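Molybdenum cofactor carrier protein (PDB 2IZ5) probably binds the molybdenum cofactor and carries it in protected form towards the enzymes that use it. Local coordinates at residues Gly70-Val75 against Ala87-Ile92; Pro133-Gly138 against Leu154-Ala159; Met19-Ala24 against Pro118-Glu123; Lys13-Val18 against Ser107-Val112. All blocks are in the same frame, centred on the assembly; numbering follows the deposited sequence.

In the fold
Interactions 1, 2 and 4 are pairings of parallel strands in one sheet, whereas interaction 3 joins the loop after strand 15-19 to the start of helix 118-129. Interaction 4, at the middle of the sheet, and interaction 1, at one end, are buried and both touch the second subunit; interaction 2, at the other end, and interaction 3 are partly buried. Threonine and aspartate side chains supplement the backbone bonds of interaction 1, while interaction 2 adds mainly apolar contacts. Interaction 3 has no clear direct hydrogen bond and relies on side-chain packing and a water. Interactions 2 and 4 join directly, strand 110-114 probably bonding to strand 134-137 through the backbone of Leu111.

Interaction 1: Gly70-Val75 against Ala87-Ile92; sequences GTTIGV and AVDIPI
Thr72-Val75 and Ile90-Ile92 run parallel, their axes 4.7 Å apart at closest approach and inclined by 22°, and the ladder of bonds passes from Ile90 N to Thr72 O, from Gly74 N to Ile90 O and from Ile92 N to Gly74 O. Thr72 extends it with its side chain. Its OG1 lies between the backbone N and the carbonyl carbon (chi1 60°), donates to Ala87 O at 2.7 Å, on a lone pair in the carbonyl plane, and accepts from Asp89 N at 2.8 Å. A valine in place of Thr72 would probably leave both the Ala87 carbonyl and the Asp89 amide without this shared partner. Asp89 OD2 takes the N-H of Thr72 at 3.1 Å, on the anti side and 31° out of the carboxylate plane, and also meets Lys66 in a salt bridge. The pair closes one end of the Rossmann-like parallel sheet, strand 90-93 being outermost within the chain. Val88 CG1 lies 3.7 Å from Gly74 N, and a CB on Gly74 would run into Val88 CG2. On the other face, Ile73 CG2 lies beside Ile92 CG1 at 3.8 Å, and Ile73 and Ile90 pack reciprocally against Ile90 and Ile73 of the second subunit.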
loop_
_atom_site.group_PDB
_atom_site.type_symbol
_atom_site.label_atom_id
_atom_site.label_comp_id
_atom_site.label_asym_id
_atom_site.label_seq_id
_atom_site.Cartn_x
_atom_site.Cartn_y
_atom_site.Cartn_z
ATOM N N GLY B 70 16.110 -5.282 24.836
ATOM C CA GLY B 70 16.094 -5.412 23.399
ATOM C C GLY B 70 15.560 -4.146 22.741
ATOM O O GLY B 70 14.938 -3.305 23.408
ATOM N N THR B 71 15.837 -4.034 21.439
ATOM C CA THR B 71 15.316 -2.978 20.559
ATOM C C THR B 71 14.093 -3.513 19.814
ATOM O O THR B 71 14.070 -4.647 19.381
ATOM C CB THR B 71 16.324 -2.575 19.529
ATOM O OG1 THR B 71 17.464 -2.041 20.191
ATOM C CG2 THR B 71 15.757 -1.532 18.581
ATOM N N THR B 72 13.083 -2.664 19.674
ATOM C CA THR B 72 11.822 -3.038 19.120
ATOM C C THR B 72 11.396 -2.072 18.064
ATOM O O THR B 72 11.648 -0.846 18.151
ATOM C CB THR B 72 10.739 -3.023 20.233
ATOM O OG1 THR B 72 10.642 -1.702 20.776
ATOM C CG2 THR B 72 11.120 -3.959 21.337
ATOM N N ILE B 73 10.698 -2.639 17.082
ATOM C CA ILE B 73 10.047 -1.921 15.990
ATOM C C ILE B 73 8.576 -2.356 15.916
ATOM O O ILE B 73 8.271 -3.560 15.781
ATOM C CB ILE B 73 10.724 -2.257 14.645
ATOM C CG1 ILE B 73 12.231 -2.001 14.683
ATOM C CG2 ILE B 73 10.112 -1.444 13.531
ATOM C CD1 ILE B 73 12.931 -2.514 13.391
ATOM N N GLY B 74 7.680 -1.395 16.067
ATOM C CA GLY B 74 6.247 -1.610 15.919
ATOM C C GLY B 74 5.729 -0.975 14.649
ATOM O O GLY B 74 6.021 0.161 14.402
ATOM N N VAL B 75 5.016 -1.748 13.829
ATOM C CA VAL B 75 4.386 -1.305 12.594
ATOM C C VAL B 75 2.934 -0.961 12.910
ATOM O O VAL B 75 2.263 -1.687 13.685
ATOM C CB VAL B 75 4.529 -2.358 11.482
ATOM C CG1 VAL B 75 4.053 -1.837 10.164
ATOM C CG2 VAL B 75 6.005 -2.722 11.334
ATOM N N ALA B 87 6.055 -0.131 24.797
ATOM C CA ALA B 87 7.238 -0.969 24.494
ATOM C C ALA B 87 7.875 -0.743 23.094
ATOM O O ALA B 87 8.865 -1.406 22.730
ATOM C CB ALA B 87 6.871 -2.444 24.683
ATOM N N VAL B 88 7.322 0.172 22.308
ATOM C CA VAL B 88 7.839 0.431 20.969
ATOM C C VAL B 88 8.970 1.473 21.048
ATOM O O VAL B 88 8.744 2.593 21.486
ATOM C CB VAL B 88 6.740 0.942 20.011
ATOM C CG1 VAL B 88 7.323 1.211 18.644
ATOM C CG2 VAL B 88 5.579 -0.087 19.926
ATOM N N ASP B 89 10.176 1.074 20.643
ATOM C CA ASP B 89 11.283 2.006 20.436
ATOM C C ASP B 89 11.110 2.778 19.136
ATOM O O ASP B 89 11.153 3.997 19.124
ATOM C CB ASP B 89 12.622 1.252 20.370
ATOM C CG ASP B 89 13.038 0.671 21.707
ATOM O OD1 ASP B 89 12.718 1.286 22.742
ATOM O OD2 ASP B 89 13.687 -0.394 21.718
ATOM N N ILE B 90 10.946 2.041 18.040
ATOM C CA ILE B 90 10.873 2.626 16.713
ATOM C C ILE B 90 9.444 2.369 16.134
ATOM O O ILE B 90 9.109 1.255 15.786
ATOM C CB ILE B 90 12.015 2.070 15.786
ATOM C CG1 ILE B 90 13.407 2.541 16.237
ATOM C CG2 ILE B 90 11.806 2.520 14.348
ATOM C CD1 ILE B 90 13.932 1.920 17.455
ATOM N N PRO B 91 8.588 3.397 16.107
ATOM C CA PRO B 91 7.286 3.219 15.449
ATOM C C PRO B 91 7.322 3.473 13.972
ATOM O O PRO B 91 7.754 4.525 13.556
ATOM C CB PRO B 91 6.378 4.259 16.186
ATOM C CG PRO B 91 7.255 4.979 17.184
ATOM C CD PRO B 91 8.672 4.726 16.762
ATOM N N ILE B 92 6.884 2.516 13.174
ATOM C CA ILE B 92 6.807 2.679 11.719
ATOM C C ILE B 92 5.330 2.842 11.310
ATOM O O ILE B 92 4.529 1.903 11.398
ATOM C CB ILE B 92 7.460 1.502 10.922
ATOM C CG1 ILE B 92 8.949 1.332 11.290
ATOM C CG2 ILE B 92 7.274 1.728 9.402
ATOM C CD1 ILE B 92 9.837 2.582 11.035
#

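Interaction 2: Pro133-Gly138 against Leu154-Ala159; sequences PVVLLG and LVHVAA
The contact of Val134-Leu137 with Val155-Ala158 closes a beta-alpha-beta crossover, in which helix 141-150 carries the chain from one parallel strand to the next at the end of the sheet. The strand axes approach to 4.6 Å with an angle of 27° between them. Four backbone bonds zip them together: Val134 N to Leu154 O, His156 N to Val134 O, Leu136 N to His156 O at 2.7 Å, and Ala158 N to Leu136 O. Beyond the last rung, a water accepts from Gly138 N at 2.8 Å; it also approaches Ala158 O, but too closely for that link to be trusted.

The face carrying Val135, His156 and Ala158 is covered by helix 161-173. Here Val135 uses both branches. CG1, anti to the backbone N (chi1 179°), reaches forward to Ala158 CB at 3.8 Å, while CG2 rests on His156 CB at 3.9 Å. With CG of His156 beside its own backbone N (chi1 -53°), the imidazole leans back along the strands, so that its CE1 comes within 4.1 Å of Pro133 CB and Val134 O lies at the ring edge, in its plane. The same helix supplies Leu171 against both Pro133 and His156.

Val134 and Val155 belong to the other face, where Leu128 of helix 118-129 touches both and Phe147 of helix 141-150 packs on Val155. Leu136 completes this layer, its CD1 branch crossing to Val155 CG1 at 3.9 Å.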
loop_
_atom_site.group_PDB
_atom_site.type_symbol
_atom_site.label_atom_id
_atom_site.label_comp_id
_atom_site.label_asym_id
_atom_site.label_seq_id
_atom_site.Cartn_x
_atom_site.Cartn_y
_atom_site.Cartn_z
ATOM N N PRO B 133 11.389 -18.055 5.956
ATOM C CA PRO B 133 11.093 -19.085 6.940
ATOM C C PRO B 133 10.153 -18.586 7.999
ATOM O O PRO B 133 10.308 -17.474 8.501
ATOM C CB PRO B 133 12.449 -19.379 7.599
ATOM C CG PRO B 133 13.458 -18.581 6.886
ATOM C CD PRO B 133 12.782 -17.560 6.074
ATOM N N VAL B 134 9.182 -19.414 8.325
ATOM C CA VAL B 134 8.184 -19.103 9.329
ATOM C C VAL B 134 8.248 -20.234 10.327
ATOM O O VAL B 134 8.156 -21.419 9.976
ATOM C CB VAL B 134 6.723 -18.962 8.749
ATOM C CG1 VAL B 134 5.734 -18.665 9.892
ATOM C CG2 VAL B 134 6.645 -17.870 7.693
ATOM N N VAL B 135 8.408 -19.846 11.573
ATOM C CA VAL B 135 8.292 -20.739 12.693
ATOM C C VAL B 135 6.917 -20.595 13.338
ATOM O O VAL B 135 6.480 -19.517 13.732
ATOM C CB VAL B 135 9.457 -20.483 13.667
ATOM C CG1 VAL B 135 9.377 -21.377 14.879
ATOM C CG2 VAL B 135 10.775 -20.652 12.902
ATOM N N LEU B 136 6.223 -21.717 13.438
ATOM C CA LEU B 136 4.878 -21.769 13.996
ATOM C C LEU B 136 4.887 -22.248 15.453
ATOM O O LEU B 136 5.357 -23.333 15.757
ATOM C CB LEU B 136 4.047 -22.706 13.159
ATOM C CG LEU B 136 3.791 -22.338 11.693
ATOM C CD1 LEU B 136 2.813 -23.323 11.132
ATOM C CD2 LEU B 136 3.231 -20.952 11.466
ATOM N N LEU B 137 4.377 -21.423 16.356
ATOM C CA LEU B 137 4.375 -21.732 17.784
ATOM C C LEU B 137 2.960 -21.596 18.323
ATOM O O LEU B 137 2.313 -20.588 18.105
ATOM C CB LEU B 137 5.331 -20.761 18.494
ATOM C CG LEU B 137 5.506 -20.885 19.983
ATOM C CD1 LEU B 137 6.214 -22.210 20.288
ATOM C CD2 LEU B 137 6.244 -19.687 20.538
ATOM N N GLY B 138 2.453 -22.635 18.961
ATOM C CA GLY B 138 1.108 -22.612 19.522
ATOM C C GLY B 138 -0.023 -22.557 18.504
ATOM O O GLY B 138 -1.057 -21.880 18.724
ATOM N N LEU B 154 10.154 -24.266 4.326
ATOM C CA LEU B 154 10.218 -22.971 5.043
ATOM C C LEU B 154 9.478 -22.969 6.376
ATOM O O LEU B 154 9.677 -22.048 7.190
ATOM C CB LEU B 154 9.662 -21.856 4.147
ATOM C CG LEU B 154 10.487 -21.523 2.895
ATOM C CD1 LEU B 154 9.777 -20.531 1.943
ATOM C CD2 LEU B 154 11.875 -21.011 3.243
ATOM N N VAL B 155 8.656 -24.001 6.614
ATOM C CA VAL B 155 7.744 -24.061 7.774
ATOM C C VAL B 155 8.323 -24.898 8.887
ATOM O O VAL B 155 8.556 -26.079 8.714
ATOM C CB VAL B 155 6.347 -24.636 7.370
ATOM C CG1 VAL B 155 5.417 -24.806 8.575
ATOM C CG2 VAL B 155 5.696 -23.736 6.350
ATOM N N HIS B 156 8.549 -24.289 10.036
ATOM C CA HIS B 156 9.130 -24.971 11.185
ATOM C C HIS B 156 8.101 -24.931 12.296
ATOM O O HIS B 156 7.715 -23.870 12.755
ATOM C CB HIS B 156 10.425 -24.288 11.613
ATOM C CG HIS B 156 11.395 -24.117 10.496
ATOM N ND1 HIS B 156 11.196 -23.208 9.482
ATOM C CD2 HIS B 156 12.538 -24.767 10.197
ATOM C CE1 HIS B 156 12.176 -23.306 8.605
ATOM N NE2 HIS B 156 13.005 -24.247 9.015
ATOM N N VAL B 157 7.647 -26.099 12.693
ATOM C CA VAL B 157 6.732 -26.252 13.802
ATOM C C VAL B 157 7.560 -26.385 15.072
ATOM O O VAL B 157 8.303 -27.338 15.234
ATOM C CB VAL B 157 5.828 -27.506 13.590
ATOM C CG1 VAL B 157 4.990 -27.784 14.835
ATOM C CG2 VAL B 157 4.951 -27.318 12.330
ATOM N N ALA B 158 7.464 -25.390 15.949
ATOM C CA ALA B 158 8.130 -25.407 17.250
ATOM C C ALA B 158 7.134 -25.836 18.328
ATOM O O ALA B 158 5.938 -25.457 18.305
ATOM C CB ALA B 158 8.691 -24.044 17.546
ATOM N N ALA B 159 7.612 -26.648 19.267
ATOM C CA ALA B 159 6.727 -27.213 20.300
ATOM C C ALA B 159 6.540 -26.274 21.489
ATOM O O ALA B 159 5.529 -26.368 22.197
ATOM C CB ALA B 159 7.245 -28.578 20.778
HETATM O O HOH W 1 3.555 -25.215 18.660
#

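Interaction 3: Met19-Ala24 against Pro118-Glu123; sequences MGPGKA and PGTAAE
Met19, the last residue of strand 15-19, meets the first turns of helix 118-129 with the near part of its side chain. Its CB packs on Thr120 CG2 at 3.8 Å. CG stands beside the backbone N (chi1 -52°), which brings it 3.5 Å from Glu123 OE1; the methionine and glutamate chains run alongside each other with opposite headings. The modelled approach of the methyl end to Glu123 is too close to be reliable. An alanine in place of Met19 would probably open a gap beside the Glu123 carboxylate and leave that group freer to turn. At Gly20 the chain passes Thr120, whose OG1 comes within 3.3 Å of the carbonyl carbon Gly20 C. Pro21 then holds a water, which donates to its carbonyl O at 3.1 Å and weakly accepts from Thr120 N.

A loop after the first strand facing a helix start that carries Gly119 and, further along, Ala122 resembles the Rossmann-type pattern, and may be part of a ligand site. Met19 remains bonded through its backbone to Val112 and Val114 of strand 110-114 and packs on Leu111, while the helix turns Ala121 and Ala122 towards Phe146 and Leu126 of the third subunit.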
loop_
_atom_site.group_PDB
_atom_site.type_symbol
_atom_site.label_atom_id
_atom_site.label_comp_id
_atom_site.label_asym_id
_atom_site.label_seq_id
_atom_site.Cartn_x
_atom_site.Cartn_y
_atom_site.Cartn_z
ATOM N N MET B 19 4.174 -12.332 14.941
ATOM C CA MET B 19 2.814 -12.216 14.456
ATOM C C MET B 19 1.990 -13.079 15.384
ATOM O O MET B 19 2.378 -14.213 15.701
ATOM C CB MET B 19 2.646 -12.789 13.038
ATOM C CG MET B 19 3.608 -12.284 11.964
ATOM S SD MET B 19 4.473 -13.688 11.155
ATOM C CE MET B 19 3.587 -13.872 9.685
ATOM N N GLY B 20 0.850 -12.559 15.795
ATOM C CA GLY B 20 -0.112 -13.332 16.570
ATOM C C GLY B 20 -1.478 -12.815 16.267
ATOM O O GLY B 20 -1.570 -11.814 15.626
ATOM N N PRO B 21 -2.533 -13.493 16.747
ATOM C CA PRO B 21 -3.969 -13.249 16.449
ATOM C C PRO B 21 -4.788 -11.977 16.838
ATOM O O PRO B 21 -5.775 -11.660 16.116
ATOM C CB PRO B 21 -4.654 -14.469 17.089
ATOM C CG PRO B 21 -3.737 -14.900 18.135
ATOM C CD PRO B 21 -2.383 -14.694 17.588
ATOM N N GLY B 22 -4.532 -11.302 17.954
ATOM C CA GLY B 22 -5.631 -10.404 18.479
ATOM C C GLY B 22 -5.949 -10.433 19.979
ATOM O O GLY B 22 -5.066 -10.185 20.775
ATOM N N LYS B 23 -7.188 -10.703 20.396
ATOM C CA LYS B 23 -7.465 -10.707 21.864
ATOM C C LYS B 23 -8.429 -11.760 22.464
ATOM O O LYS B 23 -8.085 -12.420 23.474
ATOM C CB LYS B 23 -7.783 -9.289 22.364
ATOM C CG LYS B 23 -6.480 -8.552 22.808
ATOM C CD LYS B 23 -6.728 -7.503 23.900
ATOM C CE LYS B 23 -5.400 -7.030 24.509
ATOM N NZ LYS B 23 -5.519 -5.797 25.370
ATOM N N ALA B 24 -9.614 -11.914 21.891
ATOM C CA ALA B 24 -10.426 -13.106 22.191
ATOM C C ALA B 24 -10.142 -14.197 21.134
ATOM O O ALA B 24 -10.814 -15.249 21.109
ATOM C CB ALA B 24 -11.913 -12.774 22.270
ATOM N N PRO B 118 -7.187 -15.131 11.091
ATOM C CA PRO B 118 -7.211 -14.699 9.674
ATOM C C PRO B 118 -6.050 -13.823 9.276
ATOM O O PRO B 118 -5.409 -14.086 8.288
ATOM C CB PRO B 118 -8.522 -13.951 9.580
ATOM C CG PRO B 118 -9.400 -14.720 10.501
ATOM C CD PRO B 118 -8.491 -14.903 11.716
ATOM N N GLY B 119 -5.768 -12.811 10.086
ATOM C CA GLY B 119 -4.634 -11.917 9.891
ATOM C C GLY B 119 -3.291 -12.577 9.953
ATOM O O GLY B 119 -2.447 -12.331 9.102
ATOM N N THR B 120 -3.038 -13.394 10.958
ATOM C CA THR B 120 -1.754 -14.062 11.012
ATOM C C THR B 120 -1.553 -15.011 9.799
ATOM O O THR B 120 -0.411 -15.188 9.313
ATOM C CB THR B 120 -1.618 -14.913 12.253
ATOM O OG1 THR B 120 -2.144 -14.226 13.372
ATOM C CG2 THR B 120 -0.146 -15.311 12.482
ATOM N N ALA B 121 -2.642 -15.650 9.369
ATOM C CA ALA B 121 -2.647 -16.569 8.206
ATOM C C ALA B 121 -2.289 -15.828 6.909
ATOM O O ALA B 121 -1.476 -16.320 6.122
ATOM C CB ALA B 121 -3.981 -17.279 8.102
ATOM N N ALA B 122 -2.814 -14.613 6.721
ATOM C CA ALA B 122 -2.373 -13.772 5.610
ATOM C C ALA B 122 -0.866 -13.445 5.695
ATOM O O ALA B 122 -0.085 -13.637 4.729
ATOM C CB ALA B 122 -3.226 -12.479 5.551
ATOM N N GLU B 123 -0.451 -12.987 6.870
ATOM C CA GLU B 123 0.967 -12.714 7.179
ATOM C C GLU B 123 1.928 -13.901 6.949
ATOM O O GLU B 123 2.968 -13.756 6.285
ATOM C CB GLU B 123 1.093 -12.221 8.619
ATOM C CG GLU B 123 0.439 -10.841 8.896
ATOM C CD GLU B 123 0.978 -10.152 10.147
ATOM O OE1 GLU B 123 0.646 -10.577 11.293
ATOM O OE2 GLU B 123 1.725 -9.159 9.987
HETATM O O HOH W 2 -5.383 -13.151 13.453
#

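Interaction 4: Lys13-Val18 against Ser107-Val112; sequences KPIIGV and SSNVLV
Ile15 O accepts the backbone N-H of Asn109 at 2.7 Å, nearly in line with its own C=O bond. As modelled, Asn109 ND2 adds a weak bond to this oxygen, but ND2 also lies 2.9 Å from Ile15 N, two donors face to face, so the amide orientation, and with it this bond, is doubtful. This grip begins the pairing of strand 15-19 with strand 110-114, the central step of the Rossmann-like sheet: the chain builds outward from strand 15-19 through three strands, then returns to its other flank.

Further along, Gly17 N donates to Val110 O at 3.0 Å, and Gly17 O accepts from Val112 N at 2.7 Å. The glycine is needed for its size, since Ser108 OG stands 3.4 Å from Gly17 CA, where a CB would clash with it and press on Leu111 CD2. Although close to Gly17 N, that hydroxyl makes no bond there; it bonds instead to Asn104 O, which fixes its rotation. Ser107 OG, bonded to Ile103 O, also meets Val93 N of the second subunit.

The opposite face is apolar and lies under helices 28-43 and 161-173, with Leu37 touching Val18 and Val112, and Val168 touching Ile16. There Ile16 bends its chain (chi1 -51°, chi2 -56°) so that CD1 turns in to 4.3 Å from Val110 CB, while its CG2 branch meets Val112 CG2 at 4.1 Å.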
loop_
_atom_site.group_PDB
_atom_site.type_symbol
_atom_site.label_atom_id
_atom_site.label_comp_id
_atom_site.label_asym_id
_atom_site.label_seq_id
_atom_site.Cartn_x
_atom_site.Cartn_y
_atom_site.Cartn_z
ATOM N N LYS B 13 22.318 -6.016 12.709
ATOM C CA LYS B 13 21.509 -6.796 13.679
ATOM C C LYS B 13 20.343 -7.546 12.994
ATOM O O LYS B 13 19.558 -6.936 12.252
ATOM C CB LYS B 13 20.923 -5.873 14.736
ATOM C CG LYS B 13 21.734 -5.690 16.005
ATOM C CD LYS B 13 20.759 -5.458 17.161
ATOM C CE LYS B 13 21.447 -5.021 18.477
ATOM N NZ LYS B 13 20.549 -5.277 19.690
ATOM N N PRO B 14 20.244 -8.880 13.216
ATOM C CA PRO B 14 19.081 -9.576 12.675
ATOM C C PRO B 14 17.766 -9.038 13.256
ATOM O O PRO B 14 17.747 -8.610 14.413
ATOM C CB PRO B 14 19.316 -11.053 13.051
ATOM C CG PRO B 14 20.727 -11.164 13.356
ATOM C CD PRO B 14 21.173 -9.811 13.879
ATOM N N ILE B 15 16.718 -9.036 12.410
ATOM C CA ILE B 15 15.366 -8.656 12.768
ATOM C C ILE B 15 14.480 -9.902 12.716
ATOM O O ILE B 15 14.417 -10.603 11.688
ATOM C CB ILE B 15 14.791 -7.598 11.800
ATOM C CG1 ILE B 15 15.742 -6.388 11.689
ATOM C CG2 ILE B 15 13.376 -7.170 12.247
ATOM C CD1 ILE B 15 15.415 -5.396 10.548
ATOM N N ILE B 16 13.770 -10.139 13.809
ATOM C CA ILE B 16 12.859 -11.288 13.964
ATOM C C ILE B 16 11.463 -10.740 14.071
ATOM O O ILE B 16 11.161 -9.979 14.979
ATOM C CB ILE B 16 13.110 -12.163 15.272
ATOM C CG1 ILE B 16 14.584 -12.585 15.429
ATOM C CG2 ILE B 16 12.255 -13.355 15.253
ATOM C CD1 ILE B 16 15.216 -13.366 14.208
ATOM N N GLY B 17 10.617 -11.197 13.157
ATOM C CA GLY B 17 9.219 -10.855 13.101
ATOM C C GLY B 17 8.286 -11.760 13.880
ATOM O O GLY B 17 8.308 -12.980 13.771
ATOM N N VAL B 18 7.429 -11.139 14.659
ATOM C CA VAL B 18 6.457 -11.854 15.490
ATOM C C VAL B 18 5.067 -11.358 15.079
ATOM O O VAL B 18 4.859 -10.184 14.805
ATOM C CB VAL B 18 6.780 -11.669 16.980
ATOM C CG1 VAL B 18 5.679 -12.233 17.899
ATOM C CG2 VAL B 18 8.150 -12.321 17.287
ATOM N N SER B 107 10.886 -7.489 5.710
ATOM C CA SER B 107 11.988 -6.880 6.493
ATOM C C SER B 107 12.669 -7.847 7.463
ATOM O O SER B 107 13.845 -7.644 7.832
ATOM C CB SER B 107 11.472 -5.656 7.269
ATOM O OG SER B 107 10.742 -4.774 6.443
ATOM N N SER B 108 11.944 -8.877 7.901
ATOM C CA SER B 108 12.457 -9.824 8.914
ATOM C C SER B 108 13.341 -10.896 8.306
ATOM O O SER B 108 13.094 -11.349 7.181
ATOM C CB SER B 108 11.285 -10.459 9.664
ATOM O OG SER B 108 10.516 -9.425 10.277
ATOM N N ASN B 109 14.357 -11.331 9.039
ATOM C CA ASN B 109 15.182 -12.442 8.559
ATOM C C ASN B 109 14.463 -13.768 8.739
ATOM O O ASN B 109 14.532 -14.666 7.886
ATOM C CB ASN B 109 16.471 -12.507 9.333
ATOM C CG ASN B 109 17.362 -11.320 9.078
ATOM O OD1 ASN B 109 18.324 -11.435 8.304
ATOM N ND2 ASN B 109 17.070 -10.178 9.722
ATOM N N VAL B 110 13.762 -13.871 9.858
ATOM C CA VAL B 110 12.949 -15.031 10.214
ATOM C C VAL B 110 11.688 -14.496 10.839
ATOM O O VAL B 110 11.717 -13.460 11.442
ATOM C CB VAL B 110 13.670 -15.989 11.199
ATOM C CG1 VAL B 110 12.843 -17.255 11.448
ATOM C CG2 VAL B 110 15.050 -16.419 10.640
ATOM N N LEU B 111 10.575 -15.197 10.641
ATOM C CA LEU B 111 9.259 -14.881 11.251
ATOM C C LEU B 111 8.716 -15.988 12.085
ATOM O O LEU B 111 8.891 -17.158 11.743
ATOM C CB LEU B 111 8.210 -14.571 10.183
ATOM C CG LEU B 111 8.625 -13.325 9.415
ATOM C CD1 LEU B 111 9.084 -13.752 8.017
ATOM C CD2 LEU B 111 7.511 -12.367 9.384
ATOM N N VAL B 112 8.068 -15.586 13.185
ATOM C CA VAL B 112 7.474 -16.474 14.180
ATOM C C VAL B 112 6.030 -16.079 14.460
ATOM O O VAL B 112 5.763 -14.962 14.898
ATOM C CB VAL B 112 8.236 -16.463 15.578
ATOM C CG1 VAL B 112 7.733 -17.582 16.439
ATOM C CG2 VAL B 112 9.777 -16.600 15.423
#